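PDB 4P47: TRAP dicarboxylate transporter, DctP subunit from Ochrobactrum anthropi, which probably binds a small organic acid in the periplasm and hands it to the membrane subunits of a TRAP transporter. Local coordinates for residues F151-N156 with L232-Y237; K171-Q176 with Q211-A216; E165-L170 with L187-V192; R158-K163 with Q227-L232. All coordinates share one frame; numbering follows the deposited sequence.

Contact 1 of 4, residues F151-N156 with L232-Y237; sequences FRNLTN and LTRHQY
F151 lies between R234 and Y237, its ring engaged on both faces. The closely packed side is that of Y237, which turns its CD1 edge onto the ring in an edge-to-face pair, the planes 60° apart and the ring centroids 4.7 Å from each other. The opposite face is looser and nearer solvent: R234, partly exposed, has two conformers, and only tentatively, in one of them, does its CD make a CH-pi contact 3.6 Å from the centroid of the F151 ring. With an alanine here, the edge of Y237 would probably lose the face it packs on, and R234 CD its aromatic support.

The interior is more polar. R152 N bonds almost straight (173°) to Q236 O at 2.9 Å, while the R152 and Q236 side chains run alongside each other, the guanidinium reaching E212 in a salt bridge. At T233-H235 the backbone pairing gives way, and N153 OD1 takes up R234 N at 2.8 Å, nearly along the C=O axis of the amide, with a weak H235 N to R152 O bond beside it. H235 has its CG tucked between backbone N and carbonyl carbon (chi1 55°), which swings the imidazole under strand 151-156 until R152 O stands 3.1 Å above the ring plane. Two bonds fix the rotation of that ring: ND1 pairs with T233 OG1 at 2.8 Å, and NE2 meets E212. Long antiparallel strands like 141-156 and 229-245 are typical of the two-lobed periplasmic binding protein fold of TRAP receptors, running between the lobes.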
loop_
_atom_site.group_PDB
_atom_site.type_symbol
_atom_site.label_atom_id
_atom_site.label_comp_id
_atom_site.label_asym_id
_atom_site.label_seq_id
_atom_site.Cartn_x
_atom_site.Cartn_y
_atom_site.Cartn_z
ATOM N N PHE A 151 0.469 5.504 3.062
ATOM C CA PHE A 151 1.419 5.280 4.139
ATOM C C PHE A 151 0.759 4.666 5.367
ATOM O O PHE A 151 -0.402 4.918 5.691
ATOM C CB PHE A 151 2.105 6.606 4.532
ATOM C CG PHE A 151 3.064 7.100 3.494
ATOM C CD1 PHE A 151 4.312 6.519 3.352
ATOM C CD2 PHE A 151 2.693 8.105 2.621
ATOM C CE1 PHE A 151 5.166 6.958 2.357
ATOM C CE2 PHE A 151 3.546 8.540 1.645
ATOM C CZ PHE A 151 4.770 7.957 1.507
ATOM N N ARG A 152 1.549 3.863 6.064
ATOM C CA ARG A 152 1.195 3.384 7.388
ATOM C C ARG A 152 1.858 4.251 8.435
ATOM O O ARG A 152 3.076 4.451 8.395
ATOM C CB ARG A 152 1.613 1.921 7.556
ATOM C CG ARG A 152 1.088 1.033 6.445
ATOM C CD ARG A 152 1.342 -0.421 6.701
ATOM N NE ARG A 152 0.551 -0.942 7.814
ATOM C CZ ARG A 152 -0.694 -1.377 7.736
ATOM N NH1 ARG A 152 -1.349 -1.364 6.596
ATOM N NH2 ARG A 152 -1.271 -1.843 8.823
ATOM N N ASN A 153 1.041 4.781 9.340
ATOM C CA ASN A 153 1.453 5.653 10.432
ATOM C C ASN A 153 1.096 5.032 11.787
ATOM O O ASN A 153 0.616 3.894 11.855
ATOM C CB ASN A 153 0.817 7.030 10.218
ATOM C CG ASN A 153 1.345 7.717 8.964
ATOM O OD1 ASN A 153 2.558 7.722 8.695
ATOM N ND2 ASN A 153 0.450 8.300 8.190
ATOM N N LEU A 154 1.336 5.755 12.871
ATOM C CA LEU A 154 1.292 5.175 14.212
ATOM C C LEU A 154 0.486 6.040 15.169
ATOM O O LEU A 154 0.813 7.205 15.366
ATOM C CB LEU A 154 2.729 5.072 14.736
ATOM C CG LEU A 154 2.896 4.521 16.143
ATOM C CD1 LEU A 154 2.444 3.082 16.251
ATOM C CD2 LEU A 154 4.342 4.644 16.578
ATOM N N THR A 155 -0.539 5.455 15.785
ATOM C CA THR A 155 -1.242 6.139 16.860
ATOM C C THR A 155 -0.949 5.463 18.180
ATOM O O THR A 155 -0.606 4.298 18.229
ATOM C CB THR A 155 -2.782 6.178 16.649
ATOM O OG1 THR A 155 -3.352 4.854 16.734
ATOM C CG2 THR A 155 -3.166 6.801 15.323
ATOM N N ASN A 156 -1.051 6.218 19.268
ATOM C CA ASN A 156 -1.061 5.643 20.595
ATOM C C ASN A 156 -1.783 6.589 21.562
ATOM O O ASN A 156 -2.174 7.704 21.198
ATOM C CB ASN A 156 0.354 5.259 21.055
ATOM C CG ASN A 156 1.103 6.404 21.685
ATOM O OD1 ASN A 156 1.228 6.470 22.910
ATOM N ND2 ASN A 156 1.610 7.297 20.875
ATOM N N LEU A 232 3.169 10.738 12.031
ATOM C CA LEU A 232 3.303 10.388 10.628
ATOM C C LEU A 232 4.646 9.678 10.440
ATOM O O LEU A 232 5.583 10.206 9.844
ATOM C CB LEU A 232 3.171 11.635 9.759
ATOM C CG LEU A 232 1.861 12.418 9.934
ATOM C CD1 LEU A 232 1.761 13.548 8.897
ATOM C CD2 LEU A 232 0.630 11.509 9.858
ATOM N N THR A 233 4.751 8.482 10.996
ATOM C CA THR A 233 5.998 7.712 10.930
ATOM C C THR A 233 6.327 7.292 9.509
ATOM O O THR A 233 7.493 7.113 9.177
ATOM C CB THR A 233 5.875 6.441 11.770
ATOM O OG1 THR A 233 4.604 5.863 11.514
ATOM C CG2 THR A 233 6.003 6.719 13.256
ATOM N N ARG A 234 5.307 7.117 8.676
ATOM C CA ARG A 234 5.487 6.584 7.335
ATOM C C ARG A 234 6.428 5.367 7.360
ATOM O O ARG A 234 7.288 5.184 6.497
ATOM C CB ARG A 234 5.959 7.673 6.359
ATOM C CG ARG A 234 4.963 8.807 6.216
ATOM C CD ARG A 234 5.283 9.714 5.045
ATOM N NE ARG A 234 4.315 10.804 4.959
ATOM C CZ ARG A 234 4.463 11.990 5.532
ATOM N NH1 ARG A 234 5.551 12.277 6.228
ATOM N NH2 ARG A 234 3.516 12.906 5.399
ATOM N N HIS A 235 6.245 4.508 8.348
ATOM C CA HIS A 235 7.179 3.414 8.563
ATOM C C HIS A 235 7.108 2.382 7.455
ATOM O O HIS A 235 8.077 1.659 7.250
ATOM C CB HIS A 235 7.011 2.764 9.947
ATOM C CG HIS A 235 5.622 2.298 10.231
ATOM N ND1 HIS A 235 4.699 3.105 10.849
ATOM C CD2 HIS A 235 4.994 1.128 9.970
ATOM C CE1 HIS A 235 3.556 2.453 10.959
ATOM N NE2 HIS A 235 3.702 1.253 10.436
ATOM N N GLN A 236 5.957 2.275 6.801
ATOM C CA GLN A 236 5.825 1.496 5.585
ATOM C C GLN A 236 4.903 2.258 4.644
ATOM O O GLN A 236 4.198 3.172 5.055
ATOM C CB GLN A 236 5.206 0.138 5.878
ATOM C CG GLN A 236 6.111 -0.791 6.654
ATOM C CD GLN A 236 5.326 -1.949 7.179
ATOM O OE1 GLN A 236 4.468 -1.795 8.074
ATOM N NE2 GLN A 236 5.560 -3.116 6.624
ATOM N N TYR A 237 4.945 1.880 3.373
ATOM C CA TYR A 237 4.077 2.429 2.344
ATOM C C TYR A 237 3.424 1.255 1.665
ATOM O O TYR A 237 4.116 0.319 1.290
ATOM C CB TYR A 237 4.869 3.219 1.318
ATOM C CG TYR A 237 3.992 3.757 0.193
ATOM C CD1 TYR A 237 3.191 4.876 0.378
ATOM C CD2 TYR A 237 3.976 3.149 -1.053
ATOM C CE1 TYR A 237 2.388 5.365 -0.654
ATOM C CE2 TYR A 237 3.196 3.647 -2.086
ATOM C CZ TYR A 237 2.415 4.747 -1.877
ATOM O OH TYR A 237 1.650 5.229 -2.924
#

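Contact 2 of 4, residues K171-Q176 with Q211-A216; sequences KIRTLQ and QENPNA
L175 and E212 meet with their side chains at about a right angle, and the carboxylate of E212 takes the backbone of its partner end-on. OE2 of E212 accepts L175 N at 3.0 Å along an almost straight line (170°). The Glu chain starts between its own backbone N and carbonyl carbon (chi1 64°) and bends again at CG, which carries OE2 to within 3.6 Å of T174 CA. T174 also lies crosswise to it, its CG2 methyl 3.9 Å from E212 CG. The other carboxylate oxygen, OE1, holds R152 and H235, so one acid serves two strands. Shortened to an alanine, this position would probably leave L175 N without this acceptor and R152 without its countercharge.

Strands 171-173 and 210-213 are parallel neighbours in the alpha/beta lobe of the binding-protein fold, linked by successive beta-alpha-beta crossovers through strand 190-192, and E212 N joins R173 O at 3.2 Å. R173 and Q211 share a face, CB to CB 4.1 Å apart.

Beyond that the Arg chain turns at chi2 and its guanidinium crosses the N213 amide obliquely, the planes 43° apart, while NE bonds to L194 O. A water links R173 NH1, 2.8 Å away, to E212 O. N213 ND2 is held by Q211 OE1.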
loop_
_atom_site.group_PDB
_atom_site.type_symbol
_atom_site.label_atom_id
_atom_site.label_comp_id
_atom_site.label_asym_id
_atom_site.label_seq_id
_atom_site.Cartn_x
_atom_site.Cartn_y
_atom_site.Cartn_z
ATOM N N LYS A 171 2.741 -1.085 23.500
ATOM C CA LYS A 171 2.036 -2.263 23.000
ATOM C C LYS A 171 1.226 -1.813 21.794
ATOM O O LYS A 171 0.187 -1.167 21.936
ATOM C CB LYS A 171 1.141 -2.851 24.095
ATOM C CG LYS A 171 1.946 -3.375 25.280
ATOM C CD LYS A 171 1.071 -3.774 26.462
ATOM C CE LYS A 171 1.874 -4.460 27.552
ATOM N NZ LYS A 171 1.003 -5.047 28.607
ATOM N N ILE A 172 1.741 -2.127 20.611
ATOM C CA ILE A 172 1.184 -1.627 19.359
ATOM C C ILE A 172 0.596 -2.777 18.554
ATOM O O ILE A 172 1.292 -3.742 18.254
ATOM C CB ILE A 172 2.270 -0.932 18.504
ATOM C CG1 ILE A 172 2.941 0.209 19.290
ATOM C CG2 ILE A 172 1.665 -0.423 17.181
ATOM C CD1 ILE A 172 2.008 1.341 19.751
ATOM N N ARG A 173 -0.690 -2.699 18.221
ATOM C CA ARG A 173 -1.299 -3.685 17.328
ATOM C C ARG A 173 -0.701 -3.483 15.940
ATOM O O ARG A 173 -0.787 -2.391 15.354
ATOM C CB ARG A 173 -2.817 -3.514 17.272
ATOM C CG ARG A 173 -3.542 -4.618 16.525
ATOM C CD ARG A 173 -3.600 -4.418 15.019
ATOM N NE ARG A 173 -4.579 -5.326 14.434
ATOM C CZ ARG A 173 -4.969 -5.309 13.165
ATOM N NH1 ARG A 173 -4.474 -4.400 12.328
ATOM N NH2 ARG A 173 -5.863 -6.194 12.740
ATOM N N THR A 174 -0.055 -4.528 15.425
ATOM C CA THR A 174 0.584 -4.488 14.114
ATOM C C THR A 174 0.094 -5.625 13.237
ATOM O O THR A 174 -0.343 -6.664 13.728
ATOM C CB THR A 174 2.142 -4.613 14.213
ATOM O OG1 THR A 174 2.527 -5.947 14.585
ATOM C CG2 THR A 174 2.713 -3.646 15.229
ATOM N N LEU A 175 0.245 -5.469 11.934
ATOM C CA LEU A 175 0.179 -6.630 11.052
ATOM C C LEU A 175 1.239 -7.655 11.499
ATOM O O LEU A 175 2.272 -7.320 12.100
ATOM C CB LEU A 175 0.353 -6.239 9.577
ATOM C CG LEU A 175 -0.708 -5.275 9.048
ATOM C CD1 LEU A 175 -0.481 -5.035 7.571
ATOM C CD2 LEU A 175 -2.093 -5.822 9.312
ATOM N N GLN A 176 0.938 -8.918 11.224
ATOM C CA GLN A 176 1.664 -9.997 11.866
ATOM C C GLN A 176 2.519 -10.802 10.899
ATOM O O GLN A 176 3.052 -11.848 11.271
ATOM C CB GLN A 176 0.694 -10.912 12.623
ATOM C CG GLN A 176 0.057 -10.239 13.837
ATOM C CD GLN A 176 1.056 -9.899 14.916
ATOM O OE1 GLN A 176 1.234 -8.717 15.307
ATOM N NE2 GLN A 176 1.722 -10.912 15.406
ATOM N N GLN A 211 -1.696 1.523 17.617
ATOM C CA GLN A 211 -1.870 0.687 16.445
ATOM C C GLN A 211 -1.218 1.381 15.272
ATOM O O GLN A 211 -1.006 2.598 15.282
ATOM C CB GLN A 211 -3.364 0.368 16.190
ATOM C CG GLN A 211 -4.230 1.588 15.951
ATOM C CD GLN A 211 -4.228 2.059 14.511
ATOM O OE1 GLN A 211 -4.359 1.255 13.581
ATOM N NE2 GLN A 211 -4.104 3.362 14.312
ATOM N N GLU A 212 -0.862 0.583 14.284
ATOM C CA GLU A 212 -0.238 1.091 13.077
ATOM C C GLU A 212 -1.104 0.751 11.862
ATOM O O GLU A 212 -1.555 -0.378 11.696
ATOM C CB GLU A 212 1.206 0.549 12.930
ATOM C CG GLU A 212 1.331 -0.972 12.759
ATOM C CD GLU A 212 1.224 -1.436 11.320
ATOM O OE1 GLU A 212 1.601 -0.651 10.400
ATOM O OE2 GLU A 212 0.825 -2.599 11.091
ATOM N N ASN A 213 -1.369 1.754 11.033
ATOM C CA ASN A 213 -2.312 1.638 9.922
ATOM C C ASN A 213 -2.288 2.947 9.142
ATOM O O ASN A 213 -1.751 3.949 9.616
ATOM C CB ASN A 213 -3.765 1.359 10.396
ATOM C CG ASN A 213 -4.122 -0.117 10.411
ATOM O OD1 ASN A 213 -3.923 -0.834 9.431
ATOM N ND2 ASN A 213 -4.676 -0.575 11.524
ATOM N N PRO A 214 -2.924 2.956 7.967
ATOM C CA PRO A 214 -3.129 4.243 7.281
ATOM C C PRO A 214 -4.000 5.212 8.061
ATOM O O PRO A 214 -4.715 4.837 8.990
ATOM C CB PRO A 214 -3.796 3.846 5.960
ATOM C CG PRO A 214 -3.440 2.390 5.769
ATOM C CD PRO A 214 -3.448 1.833 7.173
ATOM N N ASN A 215 -3.913 6.486 7.707
ATOM C CA ASN A 215 -4.678 7.511 8.370
ATOM C C ASN A 215 -6.190 7.310 8.267
ATOM O O ASN A 215 -6.911 7.633 9.211
ATOM C CB ASN A 215 -4.338 8.882 7.778
ATOM C CG ASN A 215 -2.930 9.328 8.084
ATOM O OD1 ASN A 215 -2.302 8.865 9.038
ATOM N ND2 ASN A 215 -2.413 10.223 7.241
ATOM N N ALA A 216 -6.676 6.782 7.139
ATOM C CA ALA A 216 -8.109 6.698 6.910
ATOM C C ALA A 216 -8.766 5.899 8.005
ATOM O O ALA A 216 -9.889 6.208 8.406
ATOM C CB ALA A 216 -8.408 6.075 5.561
HETATM O O HOH W 1 -2.052 -2.974 12.367
#

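Contact 3 of 4, residues E165-L170 with L187-V192; sequences EDIAGL and LGANAV
I167 packs on L187 and A189 where two chain reversals of the alpha/beta lobe face each other: a type II beta turn running from I167 to L170, and the Schellman motif in which G188 ends helix 178-186. The second reversal leads into strand 190-192, completing a beta-alpha-beta unit that starts at strand 171-173.

Most of the I167 side chain faces this corner. Its CB sits 3.7 Å from L187 O. At the branch, CG2 stands anti to the backbone N (chi1 of CG1 is -61°), which sets it between the L187 carbonyl and A189 CB, the latter 3.8 Å from I167 CG2. CG1 takes the other direction, toward V161. At the tip, CD1 comes to 4.2 Å from L187 CD1, their ends meeting at a slant. L187 is backed in turn by L304 and V308 of helix 298-312.

Beside this apolar patch the backbones are stitched together twice. G169 N, at the third position of the turn, donates to G188 O at 2.8 Å; the bond is straight (170°), but the donor stands above the carbonyl plane. Positive phi suits glycine at both these residues, and at G188 a beta carbon would be tight against A168 CA. The turn is closed by L170 N on I167 O, at 3.0 Å. L170 then directs its carbonyl at the other segment: its O accepts N190 N at 2.9 Å, while the methyl CB of A189 lies 3.3 Å from that same L170 O.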
loop_
_atom_site.group_PDB
_atom_site.type_symbol
_atom_site.label_atom_id
_atom_site.label_comp_id
_atom_site.label_asym_id
_atom_site.label_seq_id
_atom_site.Cartn_x
_atom_site.Cartn_y
_atom_site.Cartn_z
ATOM N N GLU A 165 13.169 6.263 21.250
ATOM C CA GLU A 165 13.033 6.067 22.677
ATOM C C GLU A 165 11.566 6.191 23.104
ATOM O O GLU A 165 11.136 5.556 24.068
ATOM C CB GLU A 165 13.930 7.094 23.384
ATOM C CG GLU A 165 15.460 6.831 23.251
ATOM C CD GLU A 165 16.111 7.280 21.928
ATOM O OE1 GLU A 165 15.471 7.911 21.063
ATOM O OE2 GLU A 165 17.319 6.999 21.756
ATOM N N ASP A 166 10.797 6.992 22.362
ATOM C CA ASP A 166 9.368 7.191 22.646
ATOM C C ASP A 166 8.531 5.942 22.351
ATOM O O ASP A 166 7.405 5.801 22.846
ATOM C CB ASP A 166 8.800 8.369 21.844
ATOM C CG ASP A 166 9.495 9.687 22.142
ATOM O OD1 ASP A 166 10.166 9.785 23.192
ATOM O OD2 ASP A 166 9.345 10.623 21.321
ATOM N N ILE A 167 9.050 5.067 21.509
ATOM C CA ILE A 167 8.315 3.854 21.106
ATOM C C ILE A 167 8.567 2.714 22.095
ATOM O O ILE A 167 7.755 1.797 22.221
ATOM C CB ILE A 167 8.715 3.396 19.686
ATOM C CG1 ILE A 167 8.385 4.483 18.664
ATOM C CG2 ILE A 167 8.021 2.106 19.288
ATOM C CD1 ILE A 167 9.032 4.254 17.331
ATOM N N ALA A 168 9.686 2.803 22.818
ATOM C CA ALA A 168 10.090 1.756 23.756
ATOM C C ALA A 168 8.948 1.338 24.666
ATOM O O ALA A 168 8.364 2.157 25.358
ATOM C CB ALA A 168 11.286 2.235 24.602
ATOM N N GLY A 169 8.638 0.044 24.659
ATOM C CA GLY A 169 7.679 -0.544 25.566
ATOM C C GLY A 169 6.218 -0.398 25.183
ATOM O O GLY A 169 5.349 -0.972 25.835
ATOM N N LEU A 170 5.923 0.364 24.136
ATOM C CA LEU A 170 4.537 0.513 23.716
ATOM C C LEU A 170 3.992 -0.792 23.157
ATOM O O LEU A 170 4.682 -1.500 22.422
ATOM C CB LEU A 170 4.365 1.593 22.658
ATOM C CG LEU A 170 4.675 3.030 23.060
ATOM C CD1 LEU A 170 4.467 3.972 21.881
ATOM C CD2 LEU A 170 3.823 3.455 24.242
ATOM N N LEU A 187 12.126 -1.551 17.007
ATOM C CA LEU A 187 11.824 -0.222 17.549
ATOM C C LEU A 187 11.563 -0.248 19.062
ATOM O O LEU A 187 11.313 0.812 19.658
ATOM C CB LEU A 187 10.623 0.379 16.821
ATOM C CG LEU A 187 10.815 0.720 15.345
ATOM C CD1 LEU A 187 9.475 1.042 14.689
ATOM C CD2 LEU A 187 11.803 1.858 15.189
ATOM N N GLY A 188 11.600 -1.430 19.670
ATOM C CA GLY A 188 11.372 -1.553 21.103
ATOM C C GLY A 188 9.928 -1.748 21.545
ATOM O O GLY A 188 9.644 -1.757 22.752
ATOM N N ALA A 189 9.019 -1.923 20.591
ATOM C CA ALA A 189 7.604 -2.096 20.888
ATOM C C ALA A 189 7.281 -3.569 20.976
ATOM O O ALA A 189 8.063 -4.415 20.546
ATOM C CB ALA A 189 6.731 -1.443 19.808
ATOM N N ASN A 190 6.106 -3.859 21.516
ATOM C CA ASN A 190 5.475 -5.166 21.414
ATOM C C ASN A 190 4.561 -5.127 20.200
ATOM O O ASN A 190 3.726 -4.215 20.099
ATOM C CB ASN A 190 4.649 -5.469 22.654
ATOM C CG ASN A 190 5.485 -5.944 23.824
ATOM O OD1 ASN A 190 6.694 -6.095 23.724
ATOM N ND2 ASN A 190 4.822 -6.225 24.936
ATOM N N ALA A 191 4.732 -6.074 19.284
ATOM C CA ALA A 191 3.979 -6.137 18.032
ATOM C C ALA A 191 2.800 -7.082 18.234
ATOM O O ALA A 191 2.884 -8.286 17.953
ATOM C CB ALA A 191 4.876 -6.616 16.908
ATOM N N VAL A 192 1.693 -6.522 18.705
ATOM C CA VAL A 192 0.587 -7.283 19.249
ATOM C C VAL A 192 -0.373 -7.777 18.169
ATOM O O VAL A 192 -0.808 -6.990 17.319
ATOM C CB VAL A 192 -0.192 -6.411 20.247
ATOM C CG1 VAL A 192 -1.384 -7.164 20.806
ATOM C CG2 VAL A 192 0.727 -5.951 21.362
#

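Contact 4 of 4, residues R158-K163 with Q227-L232; sequences RHPVAK and QKYLTL
Y229 receives the H159-P160 peptide over one ring face, at the point where the loop after strand 141-156 folds back across the start of strand 229-245. The two strands are antiparallel neighbours in the alpha/beta lobe of the binding-protein fold, and this loop lies over the sheet face that carries Y229 and T231.

Contacts over the ring come first. P160 CD makes a CH-pi contact, 4.0 Å from the ring centroid and 23° off the normal. Beside it H159 CA lies above the same face, 3.5 Å from Y229 CE2. The opposite face is lined by the chain of its own neighbour K228, whose CB lies 3.7 Å above the Y229 plane.

Two waters also bridge the segments. One molecule donates to R158 O at 2.9 Å and reaches Y229 OH only weakly. A second accepts V161 N and donates to T231 OG1, thereby joining the loop to the strand.

The direct polar bond runs from the same hydroxyl. T231 crosses V161 at about a right angle, and its chi1 of -64° puts OG1, anti to the carbonyl carbon, at V161 O. T231 OG1 donates to V161 O at 2.6 Å, lying in the carbonyl plane on a lone pair.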
loop_
_atom_site.group_PDB
_atom_site.type_symbol
_atom_site.label_atom_id
_atom_site.label_comp_id
_atom_site.label_asym_id
_atom_site.label_seq_id
_atom_site.Cartn_x
_atom_site.Cartn_y
_atom_site.Cartn_z
ATOM N N ARG A 158 -0.567 6.911 24.960
ATOM C CA ARG A 158 0.332 7.168 26.102
ATOM C C ARG A 158 1.035 8.530 25.999
ATOM O O ARG A 158 0.987 9.333 26.941
ATOM C CB ARG A 158 1.409 6.089 26.210
ATOM C CG ARG A 158 0.933 4.675 26.409
ATOM C CD ARG A 158 0.655 4.370 27.860
ATOM N NE ARG A 158 -0.515 5.100 28.322
ATOM C CZ ARG A 158 -1.762 4.794 27.978
ATOM N NH1 ARG A 158 -1.998 3.766 27.168
ATOM N NH2 ARG A 158 -2.774 5.517 28.440
ATOM N N HIS A 159 1.716 8.799 24.888
ATOM C CA HIS A 159 2.506 10.031 24.758
ATOM C C HIS A 159 2.911 10.245 23.314
ATOM O O HIS A 159 2.913 9.298 22.530
ATOM C CB HIS A 159 3.764 9.981 25.626
ATOM C CG HIS A 159 4.598 8.756 25.407
ATOM N ND1 HIS A 159 4.721 7.757 26.350
ATOM C CD2 HIS A 159 5.333 8.359 24.344
ATOM C CE1 HIS A 159 5.510 6.809 25.884
ATOM N NE2 HIS A 159 5.891 7.145 24.664
ATOM N N PRO A 160 3.282 11.481 22.939
ATOM C CA PRO A 160 3.722 11.680 21.558
ATOM C C PRO A 160 4.948 10.815 21.215
ATOM O O PRO A 160 5.806 10.559 22.072
ATOM C CB PRO A 160 4.079 13.177 21.514
ATOM C CG PRO A 160 3.320 13.797 22.635
ATOM C CD PRO A 160 3.190 12.746 23.688
ATOM N N VAL A 161 5.010 10.354 19.971
ATOM C CA VAL A 161 6.167 9.634 19.460
ATOM C C VAL A 161 6.917 10.495 18.449
ATOM O O VAL A 161 6.431 10.811 17.349
ATOM C CB VAL A 161 5.742 8.310 18.838
ATOM C CG1 VAL A 161 6.903 7.714 18.050
ATOM C CG2 VAL A 161 5.271 7.365 19.920
ATOM N N ALA A 162 8.130 10.874 18.815
ATOM C CA ALA A 162 8.954 11.707 17.942
ATOM C C ALA A 162 10.316 11.071 17.622
ATOM O O ALA A 162 11.093 11.597 16.809
ATOM C CB ALA A 162 9.124 13.078 18.574
ATOM N N LYS A 163 10.612 9.950 18.267
ATOM C CA LYS A 163 11.916 9.313 18.169
ATOM C C LYS A 163 11.815 7.910 18.748
ATOM O O LYS A 163 10.820 7.555 19.376
ATOM C CB LYS A 163 12.962 10.133 18.941
ATOM C CG LYS A 163 12.683 10.251 20.430
ATOM C CD LYS A 163 13.723 11.091 21.154
ATOM C CE LYS A 163 13.355 11.281 22.612
ATOM N NZ LYS A 163 12.106 12.076 22.748
ATOM N N GLN A 227 -7.569 7.332 21.079
ATOM C CA GLN A 227 -6.160 7.621 20.838
ATOM C C GLN A 227 -5.936 9.119 20.783
ATOM O O GLN A 227 -6.544 9.797 19.979
ATOM C CB GLN A 227 -5.723 7.042 19.495
ATOM C CG GLN A 227 -5.883 5.534 19.346
ATOM C CD GLN A 227 -4.773 4.759 20.016
ATOM O OE1 GLN A 227 -3.783 4.399 19.370
ATOM N NE2 GLN A 227 -4.932 4.455 21.298
ATOM N N LYS A 228 -5.035 9.623 21.611
ATOM C CA LYS A 228 -4.718 11.050 21.621
ATOM C C LYS A 228 -3.577 11.485 20.705
ATOM O O LYS A 228 -3.447 12.687 20.441
ATOM C CB LYS A 228 -4.412 11.511 23.047
ATOM C CG LYS A 228 -5.682 11.723 23.872
ATOM C CD LYS A 228 -5.362 12.037 25.335
ATOM C CE LYS A 228 -6.591 12.572 26.104
ATOM N NZ LYS A 228 -7.724 11.607 26.114
ATOM N N TYR A 229 -2.784 10.518 20.218
ATOM C CA TYR A 229 -1.534 10.831 19.516
ATOM C C TYR A 229 -1.437 10.117 18.179
ATOM O O TYR A 229 -1.730 8.926 18.086
ATOM C CB TYR A 229 -0.328 10.461 20.392
ATOM C CG TYR A 229 -0.424 11.093 21.755
ATOM C CD1 TYR A 229 -0.268 12.463 21.905
ATOM C CD2 TYR A 229 -0.731 10.346 22.876
ATOM C CE1 TYR A 229 -0.404 13.073 23.136
ATOM C CE2 TYR A 229 -0.845 10.946 24.119
ATOM C CZ TYR A 229 -0.696 12.308 24.230
ATOM O OH TYR A 229 -0.815 12.918 25.475
ATOM N N LEU A 230 -0.997 10.845 17.163
ATOM C CA LEU A 230 -0.651 10.310 15.846
ATOM C C LEU A 230 0.716 10.826 15.454
ATOM O O LEU A 230 0.973 12.032 15.573
ATOM C CB LEU A 230 -1.670 10.785 14.780
ATOM C CG LEU A 230 -1.308 10.562 13.308
ATOM C CD1 LEU A 230 -1.133 9.071 12.991
ATOM C CD2 LEU A 230 -2.336 11.135 12.351
ATOM N N THR A 231 1.592 9.926 15.010
ATOM C CA THR A 231 2.827 10.322 14.361
ATOM C C THR A 231 2.805 9.841 12.944
ATOM O O THR A 231 2.459 8.681 12.666
ATOM C CB THR A 231 4.050 9.744 15.059
ATOM O OG1 THR A 231 4.090 10.297 16.376
ATOM C CG2 THR A 231 5.356 10.118 14.330
ATOM N N LEU A 232 3.169 10.738 12.031
ATOM C CA LEU A 232 3.303 10.388 10.628
ATOM C C LEU A 232 4.646 9.678 10.440
ATOM O O LEU A 232 5.583 10.206 9.844
ATOM C CB LEU A 232 3.171 11.635 9.759
ATOM C CG LEU A 232 1.861 12.418 9.934
ATOM C CD1 LEU A 232 1.761 13.548 8.897
ATOM C CD2 LEU A 232 0.630 11.509 9.858
HETATM O O HOH W 2 1.633 12.030 27.723
HETATM O O HOH W 3 2.531 10.637 18.438
#

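The four contacts share one mixed sheet in a single lobe, their centres between about 8 and 14 Å apart. Contacts 1 and 4 follow each other along strand 229-245 and share L232; both bring it against strand 141-156 or the loop after it. Contacts 2 and 3 belong to the chain between those strands and interleave in sequence, with strand 171-173 lying between 190-192 and 210-213 in the sheet. Along the chain the first segments come in the order of contacts 1, 4, 3 and 2, the second ones as 3, 2, 4 and 1. Contacts 1 and 2, about 8 Å apart, are the closest. The long strands and the inserted crossovers thus form one continuous part of the sheet in this lobe.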